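Local coordinates for protein putative O-Methyltransferase (Corynebacterium glutamicum, PDB 3DR5) that is a putative O-methyltransferase that probably transfers methyl groups from S-adenosyl-L-methionine to hydroxyl groups of a substrate not yet identified, at residues A36-E39 against M40-Q43; C86-E90 against S91-R95. All blocks are in the same frame, centred on the assembly; numbering follows the deposited sequence.

Interaction 1: A36-E39 against M40-Q43; sequences APDE and MTGQ
With chi1 at 65°, Asp38 holds CG between its own backbone N and carbonyl carbon, which folds the carboxylate back onto the N-terminal end of the following helix and sets OD1 against Thr41. Thr41 keeps OG1 beside its backbone N (chi1 -61°), which puts hydroxyl and amide within reach of one carboxylate oxygen. Asp38 OD1 is thus gripped twice: Thr41 OG1 donates to it over 2.6 Å, nearly along the C-O axis, and Thr41 N reaches it over 3.1 Å from above the carboxylate plane. The other oxygen, Asp38 OD2, takes a weak 2.6 Å bond from a water, and that water accepts from Met40 N, so a second amide at the helix start is served indirectly. The methyl branch of Thr41 turns the other way, where CG2 packs 3.7 Å from CB of Pro37.

Backbone bonds from Gly42 N to Asp38 O and from Gln43 N to Glu39 O begin the regular helical pattern. One residue beyond the cap, Glu39 bends at chi2 and brings its carboxylate across the Gln43 side chain. Gln43 NE2 donates to Glu39 OE2 at 2.9 Å, close to its own amide plane and onto the anti lone pair, with the two flat groups 56° apart. Glu39 OE1 is held by Tyr73 OH, while Gln43 NE2 also bonds Thr16 OG1 and Gln43 OE1 accepts from Arg200 N of the second subunit, which should limit rotation of both groups and ties this turn to the dimer partner. Met40, a selenomethionine, packs on Arg9 and Val12 of helix 4-13. The whole is an Asp N-cap opening helix 39-51, followed by an i to i+4 Glu-Gln side-chain bond, within the O-methyltransferase family region.

Interaction 2: C86-E90 against S91-R95; sequences CIDPE and SEHQR
The chain leaves the parallel strand 83-87 almost extended at Asp88, turns at Pro89 and enters helix 91-103 with Glu90 at the N-cap position. This is the strand-to-helix turn of a beta-alpha-beta unit in a Rossmann-like sheet, and it contains an Asx turn: Glu90 N donates to Asp88 OD2 over 3.0 Å. CG of Asp88 stands opposite the backbone N (chi1 -170°), which points the carboxylate at the helix start, where the same oxygen also meets the imidazole of His93.

His93 ND1 donates to Asp88 OD2 at 2.6 Å, with the oxygen only 12° out of the ring plane, while the carboxylate and ring planes lie 46° apart. The shared oxygen therefore ties the turn to the helix and should restrain the ring's rotation. Glu90 runs alongside His93, laying CB over one face of the ring; its carboxylate continues away from the helix. Pro65 touches both Asp88 and His93, and Leu34 also packs on the histidine. In Rossmann-like methyltransferases an acidic residue at the end of the second strand commonly contacts the ribose of S-adenosyl-L-methionine; Asp88 has that position, consistent with a place beside the cofactor pocket.

Glu90 O takes a 3.3 Å bond from Gln94 N and a weak one from His93 N. At Asp88 OD2 the two donors, Glu90 N and His93 ND1, approach from opposite faces of the carboxylate plane.

How the interactions relate
Both interactions lie at helix starts within one family region, yet they hold different elements: interaction 1 opens helix 39-51 after a loop, interaction 2 joins strand 83-87 to helix 91-103. Their centres are about 20 Å apart, their nearest atoms about 11 Å apart. Interaction 1 is partly buried and reaches the second subunit, whereas interaction 2 is largely at the surface and touches no other chain of the assembly. In each, one aspartate oxygen takes two donors. In 36-43 these are the hydroxyl and amide of a single residue, Thr41; in 86-95 a loop amide and a helix imidazole converge on an aspartate placed before the N-cap.

Interaction 1: A36-E39 against M40-Q43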
# COMPACT_ATOMS: atom_id res chain seq x y z
N ALA A 36 -18.35 -3.35 2.86
CA ALA A 36 -17.66 -2.92 1.63
C ALA A 36 -16.58 -1.88 1.86
O ALA A 36 -16.87 -0.74 2.22
CB ALA A 36 -18.68 -2.39 0.64
N PRO A 37 -15.31 -2.24 1.63
CA PRO A 37 -14.18 -1.32 1.80
C PRO A 37 -14.44 -0.06 0.98
O PRO A 37 -14.95 -0.15 -0.14
CB PRO A 37 -12.99 -2.10 1.26
CG PRO A 37 -13.38 -3.53 1.45
CD PRO A 37 -14.85 -3.55 1.11
N ASP A 38 -14.07 1.10 1.51
CA ASP A 38 -14.28 2.35 0.78
C ASP A 38 -13.40 2.45 -0.47
O ASP A 38 -12.58 1.56 -0.73
CB ASP A 38 -14.08 3.57 1.71
CG ASP A 38 -12.65 3.73 2.22
OD1 ASP A 38 -11.84 2.80 2.04
OD2 ASP A 38 -12.36 4.80 2.81
N GLU A 39 -13.56 3.53 -1.22
CA GLU A 39 -12.82 3.72 -2.46
C GLU A 39 -11.31 3.77 -2.29
O GLU A 39 -10.58 3.26 -3.15
CB GLU A 39 -13.29 5.00 -3.15
CG GLU A 39 -12.49 5.40 -4.39
CD GLU A 39 -12.55 4.36 -5.50
OE1 GLU A 39 -13.62 3.76 -5.70
OE2 GLU A 39 -11.52 4.16 -6.19
N MSE A 40 -10.85 4.36 -1.20
CA MSE A 40 -9.42 4.49 -0.94
C MSE A 40 -8.78 3.14 -0.63
O MSE A 40 -7.66 2.86 -1.06
CB MSE A 40 -9.17 5.49 0.20
CG MSE A 40 -9.26 6.97 -0.22
SE MSE A 40 -8.76 8.20 1.24
CE MSE A 40 -9.48 9.83 0.56
N THR A 41 -9.50 2.30 0.12
CA THR A 41 -9.01 0.98 0.45
C THR A 41 -8.95 0.15 -0.84
O THR A 41 -8.02 -0.63 -1.04
CB THR A 41 -9.93 0.30 1.48
OG1 THR A 41 -9.95 1.08 2.68
CG2 THR A 41 -9.43 -1.12 1.81
N GLY A 42 -9.95 0.31 -1.71
CA GLY A 42 -9.97 -0.42 -2.98
C GLY A 42 -8.78 -0.03 -3.87
O GLY A 42 -8.17 -0.91 -4.49
N GLN A 43 -8.45 1.26 -3.93
CA GLN A 43 -7.32 1.74 -4.73
C GLN A 43 -6.03 1.07 -4.22
O GLN A 43 -5.19 0.63 -5.02
CB GLN A 43 -7.23 3.28 -4.65
CG GLN A 43 -8.35 3.98 -5.43
CD GLN A 43 -8.36 5.48 -5.24
OE1 GLN A 43 -7.39 6.07 -4.76
NE2 GLN A 43 -9.46 6.12 -5.62
O HOH W 1 -12.43 6.38 0.69

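Interaction 2: C86-E90 against S91-R95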
# COMPACT_ATOMS: atom_id res chain seq x y z
N CYS A 86 -12.51 -16.29 -5.31
CA CYS A 86 -13.42 -15.72 -4.33
C CYS A 86 -13.97 -16.84 -3.45
O CYS A 86 -14.27 -17.93 -3.93
CB CYS A 86 -14.59 -15.01 -5.02
SG CYS A 86 -14.08 -13.73 -6.18
N ILE A 87 -14.09 -16.57 -2.16
CA ILE A 87 -14.57 -17.57 -1.22
C ILE A 87 -15.65 -17.07 -0.26
O ILE A 87 -15.41 -16.15 0.53
CB ILE A 87 -13.42 -18.11 -0.34
CG1 ILE A 87 -12.20 -18.44 -1.20
CG2 ILE A 87 -13.90 -19.33 0.45
CD1 ILE A 87 -11.06 -19.07 -0.43
N ASP A 88 -16.84 -17.66 -0.36
CA ASP A 88 -17.94 -17.35 0.54
C ASP A 88 -18.94 -18.52 0.47
O ASP A 88 -19.16 -19.10 -0.59
CB ASP A 88 -18.64 -16.03 0.17
CG ASP A 88 -19.64 -15.59 1.24
OD1 ASP A 88 -19.20 -15.10 2.30
OD2 ASP A 88 -20.86 -15.76 1.03
N PRO A 89 -19.55 -18.88 1.61
CA PRO A 89 -20.53 -19.98 1.70
C PRO A 89 -21.94 -19.69 1.20
O PRO A 89 -22.73 -20.62 0.99
CB PRO A 89 -20.52 -20.34 3.18
CG PRO A 89 -20.27 -19.03 3.85
CD PRO A 89 -19.24 -18.34 2.95
N GLU A 90 -22.27 -18.42 1.02
CA GLU A 90 -23.60 -18.02 0.60
C GLU A 90 -23.73 -18.03 -0.91
O GLU A 90 -22.93 -17.42 -1.62
CB GLU A 90 -23.89 -16.63 1.20
CG GLU A 90 -24.88 -16.64 2.37
CD GLU A 90 -24.76 -17.85 3.29
OE1 GLU A 90 -24.01 -17.80 4.28
OE2 GLU A 90 -25.43 -18.87 3.01
N SER A 91 -24.75 -18.73 -1.41
CA SER A 91 -24.94 -18.85 -2.85
C SER A 91 -25.38 -17.60 -3.59
O SER A 91 -25.02 -17.42 -4.76
CB SER A 91 -25.88 -20.02 -3.17
OG SER A 91 -27.09 -19.91 -2.46
N GLU A 92 -26.13 -16.73 -2.92
CA GLU A 92 -26.54 -15.49 -3.57
C GLU A 92 -25.30 -14.59 -3.67
O GLU A 92 -25.24 -13.72 -4.55
CB GLU A 92 -27.68 -14.79 -2.80
CG GLU A 92 -27.36 -14.31 -1.41
CD GLU A 92 -28.60 -13.71 -0.73
OE1 GLU A 92 -28.55 -13.42 0.48
OE2 GLU A 92 -29.62 -13.53 -1.43
N HIS A 93 -24.32 -14.78 -2.79
CA HIS A 93 -23.09 -13.99 -2.86
C HIS A 93 -22.31 -14.46 -4.08
O HIS A 93 -21.64 -13.66 -4.74
CB HIS A 93 -22.27 -14.16 -1.57
CG HIS A 93 -22.88 -13.45 -0.39
ND1 HIS A 93 -22.46 -13.66 0.90
CD2 HIS A 93 -23.89 -12.56 -0.32
CE1 HIS A 93 -23.19 -12.92 1.72
NE2 HIS A 93 -24.07 -12.25 1.00
N GLN A 94 -22.40 -15.75 -4.41
CA GLN A 94 -21.72 -16.29 -5.59
C GLN A 94 -22.39 -15.72 -6.84
O GLN A 94 -21.72 -15.36 -7.82
CB GLN A 94 -21.79 -17.82 -5.62
CG GLN A 94 -21.43 -18.42 -6.98
CD GLN A 94 -21.11 -19.89 -6.90
OE1 GLN A 94 -21.93 -20.71 -6.46
NE2 GLN A 94 -19.90 -20.25 -7.32
N ARG A 95 -23.72 -15.64 -6.81
CA ARG A 95 -24.48 -15.09 -7.93
C ARG A 95 -24.17 -13.59 -8.03
O ARG A 95 -23.98 -13.06 -9.12
CB ARG A 95 -25.99 -15.28 -7.74
CG ARG A 95 -26.55 -16.52 -8.41
CD ARG A 95 -28.03 -16.35 -8.72
NE ARG A 95 -28.29 -16.20 -10.15
CZ ARG A 95 -29.39 -15.65 -10.67
NH1 ARG A 95 -30.35 -15.19 -9.87
NH2 ARG A 95 -29.54 -15.55 -11.98